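Endopolygalacturonase (Chondrostereum purpureum, PDB 1K5C) probably hydrolyses the alpha-1,4 bonds between galacturonic acid units inside pectin chains, as an endo-acting glycoside hydrolase of family 28. Local coordinates at residues 135-140 and 166-171; 154-159 and 175-180. All blocks are in the same frame, centred on the assembly; numbering follows the deposited sequence.

Contact 1. Residues 135-140 and 166-171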
ATOM      1  N   GLY A 135       0.126 -13.322  -2.165  1.00 11.13           N
ATOM      2  CA  GLY A 135       1.260 -14.031  -1.558  1.00 11.89           C
ATOM      3  C   GLY A 135       2.592 -13.355  -1.810  1.00 11.56           C
ATOM      4  O   GLY A 135       3.610 -14.044  -1.860  1.00 13.10           O
ATOM      5  N   ILE A 136       2.586 -12.029  -1.911  1.00 11.18           N
ATOM      6  CA  ILE A 136       3.796 -11.230  -2.081  1.00 11.26           C
ATOM      7  C   ILE A 136       4.265 -10.757  -0.706  1.00 11.15           C
ATOM      8  O   ILE A 136       3.459 -10.309   0.103  1.00 11.86           O
ATOM      9  CB  ILE A 136       3.534 -10.079  -3.047  1.00 12.66           C
ATOM     10  CG1 ILE A 136       3.264 -10.726  -4.485  1.00 17.59           C
ATOM     11  CG2 ILE A 136       4.713  -9.100  -3.121  1.00 12.76           C
ATOM     12  CD1 ILE A 136       2.678  -9.660  -5.359  1.00 20.87           C
ATOM     13  N   THR A 137       5.584 -10.841  -0.501  1.00 10.98           N
ATOM     14  CA  THR A 137       6.182 -10.302   0.722  1.00 11.01           C
ATOM     15  C   THR A 137       6.990  -9.051   0.377  1.00 10.98           C
ATOM     16  O   THR A 137       7.859  -9.130  -0.522  1.00 12.54           O
ATOM     17  CB  THR A 137       7.099 -11.330   1.386  1.00 11.96           C
ATOM     18  OG1 THR A 137       6.312 -12.465   1.766  1.00 12.63           O
ATOM     19  CG2 THR A 137       7.812 -10.782   2.604  1.00 13.46           C
ATOM     20  N   VAL A 138       6.747  -7.956   1.072  1.00 10.48           N
ATOM     21  CA  VAL A 138       7.641  -6.783   1.032  1.00 10.36           C
ATOM     22  C   VAL A 138       8.408  -6.844   2.357  1.00 10.47           C
ATOM     23  O   VAL A 138       7.850  -6.533   3.421  1.00 11.46           O
ATOM     24  CB  VAL A 138       6.878  -5.457   0.870  1.00 10.91           C
ATOM     25  CG1 VAL A 138       7.872  -4.298   0.976  1.00 11.94           C
ATOM     26  CG2 VAL A 138       6.142  -5.460  -0.461  1.00 11.92           C
ATOM     27  N   ASP A 139       9.660  -7.301   2.286  1.00 10.62           N
ATOM     28  CA  ASP A 139      10.498  -7.403   3.471  1.00 11.06           C
ATOM     29  C   ASP A 139      11.481  -6.229   3.469  1.00 10.43           C
ATOM     30  O   ASP A 139      12.548  -6.295   2.860  1.00 10.83           O
ATOM     31  CB  ASP A 139      11.247  -8.729   3.541  1.00 11.77           C
ATOM     32  CG  ASP A 139      12.043  -8.857   4.802  1.00 12.77           C
ATOM     33  OD1 ASP A 139      12.252  -7.846   5.509  1.00 12.34           O
ATOM     34  OD2 ASP A 139      12.475 -10.004   5.117  1.00 16.65           O
ATOM     35  N   ASP A 140      11.050  -5.143   4.162  1.00 10.75           N
ATOM     36  CA  ASP A 140      11.894  -4.017   4.436  1.00 10.52           C
ATOM     37  C   ASP A 140      12.227  -3.936   5.933  1.00 10.90           C
ATOM     38  O   ASP A 140      12.565  -2.876   6.460  1.00 11.40           O
ATOM     39  CB  ASP A 140      11.260  -2.692   3.948  1.00 11.04           C
ATOM     40  CG  ASP A 140      11.303  -2.559   2.471  1.00 10.48           C
ATOM     41  OD1 ASP A 140      11.982  -3.270   1.741  1.00 11.31           O
ATOM     42  OD2 ASP A 140      10.542  -1.609   1.998  1.00 11.45           O
ATOM     43  N   ASN A 166      -3.292 -12.131   0.944  1.00 10.78           N
ATOM     44  CA  ASN A 166      -2.305 -13.104   1.405  1.00 11.17           C
ATOM     45  C   ASN A 166      -0.869 -12.542   1.350  1.00 10.91           C
ATOM     46  O   ASN A 166       0.084 -13.334   1.306  1.00 12.23           O
ATOM     47  CB  ASN A 166      -2.342 -14.458   0.653  1.00 12.13           C
ATOM     48  CG  ASN A 166      -3.743 -15.010   0.635  1.00 13.21           C
ATOM     49  OD1 ASN A 166      -4.441 -15.028   1.642  1.00 15.16           O
ATOM     50  ND2 ASN A 166      -4.175 -15.479  -0.535  1.00 15.19           N
ATOM     51  N   CYS A 167      -0.709 -11.237   1.432  1.00 10.96           N
ATOM     52  CA  CYS A 167       0.618 -10.609   1.375  1.00 11.02           C
ATOM     53  C   CYS A 167       1.127 -10.307   2.777  1.00 11.05           C
ATOM     54  O   CYS A 167       0.360 -10.307   3.776  1.00 12.21           O
ATOM     55  CB  CYS A 167       0.533  -9.339   0.531  1.00 11.10           C
ATOM     56  SG  CYS A 167       0.194  -9.636  -1.225  1.00 11.34           S
ATOM     57  N   ILE A 168       2.428 -10.028   2.852  1.00 11.24           N
ATOM     58  CA  ILE A 168       3.113  -9.722   4.107  1.00 11.41           C
ATOM     59  C   ILE A 168       3.960  -8.474   3.868  1.00 11.42           C
ATOM     60  O   ILE A 168       4.705  -8.444   2.893  1.00 12.10           O
ATOM     61  CB  ILE A 168       4.012 -10.890   4.559  1.00 12.72           C
ATOM     62  CG1 ILE A 168       3.154 -12.132   4.837  1.00 15.05           C
ATOM     63  CG2 ILE A 168       4.888 -10.495   5.722  1.00 14.54           C
ATOM     64  CD1 ILE A 168       3.949 -13.398   5.069  1.00 20.52           C
ATOM     65  N   VAL A 169       3.824  -7.463   4.713  1.00 11.07           N
ATOM     66  CA  VAL A 169       4.633  -6.253   4.591  1.00 11.00           C
ATOM     67  C   VAL A 169       5.269  -5.919   5.931  1.00 11.20           C
ATOM     68  O   VAL A 169       4.566  -5.725   6.929  1.00 13.65           O
ATOM     69  CB  VAL A 169       3.760  -5.026   4.125  1.00 11.47           C
ATOM     70  CG1 VAL A 169       4.638  -3.793   4.066  1.00 11.92           C
ATOM     71  CG2 VAL A 169       3.074  -5.339   2.804  1.00 11.88           C
ATOM     72  N   LYS A 170       6.595  -5.825   5.936  1.00 10.81           N
ATOM     73  CA  LYS A 170       7.396  -5.425   7.100  1.00 10.76           C
ATOM     74  C   LYS A 170       8.139  -4.154   6.662  1.00 10.42           C
ATOM     75  O   LYS A 170       9.035  -4.220   5.813  1.00 11.10           O
ATOM     76  CB  LYS A 170       8.416  -6.513   7.459  1.00 11.87           C
ATOM     77  CG  LYS A 170       7.737  -7.868   7.792  1.00 13.23           C
ATOM     78  CD  LYS A 170       8.799  -8.936   8.043  1.00 16.04           C
ATOM     79  CE  LYS A 170       8.108 -10.271   8.423  1.00 20.02           C
ATOM     80  NZ  LYS A 170       9.177 -11.325   8.430  1.00 24.58           N
ATOM     81  N   ASN A 171       7.741  -3.000   7.197  1.00 10.61           N
ATOM     82  CA  ASN A 171       8.262  -1.760   6.626  1.00 10.60           C
ATOM     83  C   ASN A 171       8.183  -0.624   7.638  1.00 10.65           C
ATOM     84  O   ASN A 171       8.098  -0.875   8.841  1.00 11.40           O
ATOM     85  CB  ASN A 171       7.540  -1.429   5.292  1.00 10.79           C
ATOM     86  CG  ASN A 171       6.128  -0.985   5.559  1.00 10.54           C
ATOM     87  OD1 ASN A 171       5.592  -1.219   6.661  1.00 11.05           O
ATOM     88  ND2 ASN A 171       5.482  -0.380   4.556  1.00 10.72           N
TER
HETATM   89  O   HOH W   1      10.181 -11.641   5.813  1.00 27.64           O
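V138 takes and gives a backbone hydrogen bond across this pair of parallel strands. Its N donates to I168 O at 2.8 Å, and its O receives K170 N at 2.9 Å. The second bond is almost straight, 174° at the hydrogen. I136 O receives I168 N in the same ladder, and D140 N closes it on K170 O at 2.8 Å. The backbones of T137 and D139 bond instead to strand 108-115 and N116 on the other side. The N-H of I136 has a sulfur acceptor, C167 SG at 3.5 Å. C167 chi1 of -67° sets SG beside its own backbone N and brings it to this N-H. C167 N is taken by N189 OD1 on the next turn. The ladder belongs to the right-handed parallel beta-helix of family 28, where 135-140 and 166-171 are equivalent parts of successive coils. V138 and V169 point to one face, and V138 CB packs on V169 CG1. T137, I168, D139 and K170 point to the other. There T137 and I168 lie side by side, with OG1 of T137 3.9 Å from I168 CB. A water joins D139 OD2 to the end of the extended K170 chain, 2.9 Å from OD2 and 2.8 Å from NZ. D139 OD1 accepts from F141 N. D140 OD2 bonds to S117 OG, while N171 ND2 donates to the carbonyls of T152 and D174.

Contact 2. Residues 154-159 and 175-180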
ATOM      1  N   GLY A 154       4.427  -0.476   1.282  1.00 10.15           N
ATOM      2  CA  GLY A 154       4.366  -1.807   0.667  1.00 10.59           C
ATOM      3  C   GLY A 154       3.761  -1.770  -0.748  1.00 10.17           C
ATOM      4  O   GLY A 154       4.425  -2.150  -1.731  1.00 10.73           O
ATOM      5  N   PHE A 155       2.518  -1.309  -0.785  1.00 10.20           N
ATOM      6  CA  PHE A 155       1.761  -1.217  -2.041  1.00 10.29           C
ATOM      7  C   PHE A 155       1.152   0.181  -2.126  1.00 10.44           C
ATOM      8  O   PHE A 155       0.427   0.585  -1.211  1.00 11.65           O
ATOM      9  CB  PHE A 155       0.585  -2.228  -2.066  1.00 10.69           C
ATOM     10  CG  PHE A 155       1.032  -3.659  -1.880  1.00 10.73           C
ATOM     11  CD1 PHE A 155       1.416  -4.445  -2.987  1.00 12.44           C
ATOM     12  CD2 PHE A 155       1.082  -4.238  -0.604  1.00 11.99           C
ATOM     13  CE1 PHE A 155       1.832  -5.754  -2.787  1.00 13.57           C
ATOM     14  CE2 PHE A 155       1.490  -5.537  -0.425  1.00 13.10           C
ATOM     15  CZ  PHE A 155       1.899  -6.308  -1.493  1.00 13.24           C
ATOM     16  N   ASP A 156       1.436   0.885  -3.222  1.00 10.32           N
ATOM     17  CA  ASP A 156       0.781   2.169  -3.550  1.00 10.21           C
ATOM     18  C   ASP A 156      -0.127   1.919  -4.734  1.00 10.35           C
ATOM     19  O   ASP A 156       0.347   1.503  -5.795  1.00 10.96           O
ATOM     20  CB  ASP A 156       1.830   3.232  -3.886  1.00 10.76           C
ATOM     21  CG  ASP A 156       2.692   3.632  -2.707  1.00 10.69           C
ATOM     22  OD1 ASP A 156       2.042   3.822  -1.598  1.00 11.37           O
ATOM     23  OD2 ASP A 156       3.893   3.796  -2.795  1.00 11.93           O
ATOM     24  N   VAL A 157      -1.433   2.128  -4.540  1.00 10.38           N
ATOM     25  CA  VAL A 157      -2.415   1.766  -5.554  1.00 10.19           C
ATOM     26  C   VAL A 157      -3.119   2.981  -6.100  1.00 10.31           C
ATOM     27  O   VAL A 157      -3.777   3.713  -5.361  1.00 10.96           O
ATOM     28  CB  VAL A 157      -3.457   0.771  -4.964  1.00 10.55           C
ATOM     29  CG1 VAL A 157      -4.458   0.358  -6.045  1.00 12.02           C
ATOM     30  CG2 VAL A 157      -2.751  -0.454  -4.359  1.00 12.25           C
ATOM     31  N   SER A 158      -3.014   3.159  -7.423  1.00 10.65           N
ATOM     32  CA  SER A 158      -3.804   4.143  -8.212  1.00 11.00           C
ATOM     33  C   SER A 158      -4.361   3.362  -9.399  1.00 10.98           C
ATOM     34  O   SER A 158      -3.705   3.283 -10.445  1.00 11.92           O
ATOM     35  CB  SER A 158      -2.991   5.351  -8.616  1.00 11.77           C
ATOM     36  OG  SER A 158      -2.639   6.152  -7.478  1.00 12.29           O
ATOM     37  N   ALA A 159      -5.507   2.746  -9.197  1.00 11.02           N
ATOM     38  CA  ALA A 159      -5.964   1.734 -10.172  1.00 11.75           C
ATOM     39  C   ALA A 159      -7.370   1.314  -9.786  1.00 10.99           C
ATOM     40  O   ALA A 159      -7.778   1.363  -8.637  1.00 11.68           O
ATOM     41  CB  ALA A 159      -5.059   0.491 -10.062  1.00 13.72           C
ATOM     42  N   CYS A 175       1.390   0.178   4.991  1.00 10.60           N
ATOM     43  CA  CYS A 175       1.389  -1.191   4.466  1.00 10.77           C
ATOM     44  C   CYS A 175       0.853  -1.203   3.017  1.00 10.42           C
ATOM     45  O   CYS A 175       1.437  -1.764   2.100  1.00 11.46           O
ATOM     46  CB  CYS A 175       0.568  -2.036   5.447  1.00 12.71           C
ATOM     47  SG  CYS A 175       0.538  -3.773   5.033  1.00 12.56           S
ATOM     48  N   ILE A 176      -0.276  -0.518   2.889  1.00 10.49           N
ATOM     49  CA  ILE A 176      -0.887  -0.158   1.602  1.00 10.22           C
ATOM     50  C   ILE A 176      -1.324   1.297   1.732  1.00 10.15           C
ATOM     51  O   ILE A 176      -1.777   1.705   2.809  1.00 10.07           O
ATOM     52  CB  ILE A 176      -2.092  -1.069   1.210  1.00 10.36           C
ATOM     53  CG1 ILE A 176      -2.694  -0.639  -0.129  1.00 10.63           C
ATOM     54  CG2 ILE A 176      -3.136  -1.171   2.334  1.00 11.38           C
ATOM     55  CD1 ILE A 176      -3.661  -1.669  -0.719  1.00 12.12           C
ATOM     56  N   ALA A 177      -1.189   2.023   0.614  1.00 10.13           N
ATOM     57  CA  ALA A 177      -1.819   3.341   0.482  1.00 10.27           C
ATOM     58  C   ALA A 177      -2.647   3.289  -0.812  1.00 10.02           C
ATOM     59  O   ALA A 177      -2.104   3.117  -1.903  1.00 10.77           O
ATOM     60  CB  ALA A 177      -0.811   4.469   0.421  1.00 10.99           C
ATOM     61  N   ILE A 178      -3.973   3.422  -0.654  1.00 10.13           N
ATOM     62  CA  ILE A 178      -4.872   3.440  -1.785  1.00 10.06           C
ATOM     63  C   ILE A 178      -5.115   4.910  -2.109  1.00 10.27           C
ATOM     64  O   ILE A 178      -5.745   5.645  -1.348  1.00 10.77           O
ATOM     65  CB  ILE A 178      -6.198   2.733  -1.454  1.00 11.22           C
ATOM     66  CG1 ILE A 178      -5.956   1.251  -1.075  1.00 12.10           C
ATOM     67  CG2 ILE A 178      -7.135   2.863  -2.654  1.00 12.65           C
ATOM     68  CD1 ILE A 178      -7.164   0.557  -0.502  1.00 12.89           C
ATOM     69  N   ASN A 179      -4.550   5.355  -3.252  1.00 10.65           N
ATOM     70  CA  ASN A 179      -4.512   6.765  -3.584  1.00 11.14           C
ATOM     71  C   ASN A 179      -5.533   7.213  -4.630  1.00 10.85           C
ATOM     72  O   ASN A 179      -5.831   8.406  -4.704  1.00 11.36           O
ATOM     73  CB  ASN A 179      -3.082   7.120  -4.055  1.00 11.75           C
ATOM     74  CG  ASN A 179      -2.074   6.942  -2.922  1.00 14.53           C
ATOM     75  OD1 ASN A 179      -0.954   6.403  -3.157  1.00 20.01           O
ATOM     76  ND2 ASN A 179      -2.448   7.343  -1.752  1.00 16.32           N
ATOM     77  N   ASP A 180      -6.040   6.278  -5.426  1.00 10.74           N
ATOM     78  CA  ASP A 180      -7.011   6.596  -6.462  1.00 10.96           C
ATOM     79  C   ASP A 180      -7.598   5.265  -6.959  1.00 10.72           C
ATOM     80  O   ASP A 180      -6.850   4.264  -6.999  1.00 11.46           O
ATOM     81  CB  ASP A 180      -6.318   7.316  -7.631  1.00 11.31           C
ATOM     82  CG  ASP A 180      -7.256   7.977  -8.610  1.00 12.06           C
ATOM     83  OD1 ASP A 180      -8.361   8.428  -8.241  1.00 13.03           O
ATOM     84  OD2 ASP A 180      -6.834   8.127  -9.804  1.00 17.78           O
TER
HETATM   85  O   HOH W   2      -0.065   5.354  -6.148  1.00  8.86           O
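F155 and V157 meet I176 on the inner face of two parallel strands. F155 CB lies 4.1 Å from I176 CG1, and V157 CG2 lies 3.9 Å from I176 CD1, where the two side chains cross obliquely. I176 chi1 of 179° sends CG1 away from its own N and over F155 O. On the other face D156 OD1 sits 3.6 Å from A177 CB. Further along, a water links S158 OG to N179 OD1. The backbone fixes these positions. A177 N donates to F155 O at 2.8 Å, and V157 N to A177 O. A classic ladder would then pair S158 with N179, but the register slips by one residue to D180, a beta bulge. V157 O therefore receives N179 N at 2.8 Å and D180 N weakly at 3.4 Å. A159 N bonds to D180 O from above the carbonyl plane. D180 OD1 is held by H207 N, and C175 is tied to C191 by a disulfide. A177 lies about 5 Å, side chain to side chain, from the galacturonate-binding K228. Strand 155-158 lies between 122-127 and 176-179, and 197-202 follows beyond 176-179, while strands 162-170 and 184-187 pack against the inner side chains.

Overall arrangement
Contacts 1 and 2 are successive-coil pairings on different faces of the same beta-helix. Strands 130-139, 155-158, 162-170 and 176-179 come in that order, so the segments of the two contacts alternate. Contact 2 is buried, near the centre of the chain; contact 1 is partly buried and farther out. They meet inside the coil: V169 CG2 touches F155 CE2, C167 SG touches F155 CZ, and V169 CB touches C175 SG. Both have parallel ladders, one with a sulfur acceptor and one with a bulge. Each has one water between polar side chains, joining a charged pair in contact 1 and two neutral groups in contact 2. Galacturonate-binding residues lie near both, D173 by N171 and K228 by A177.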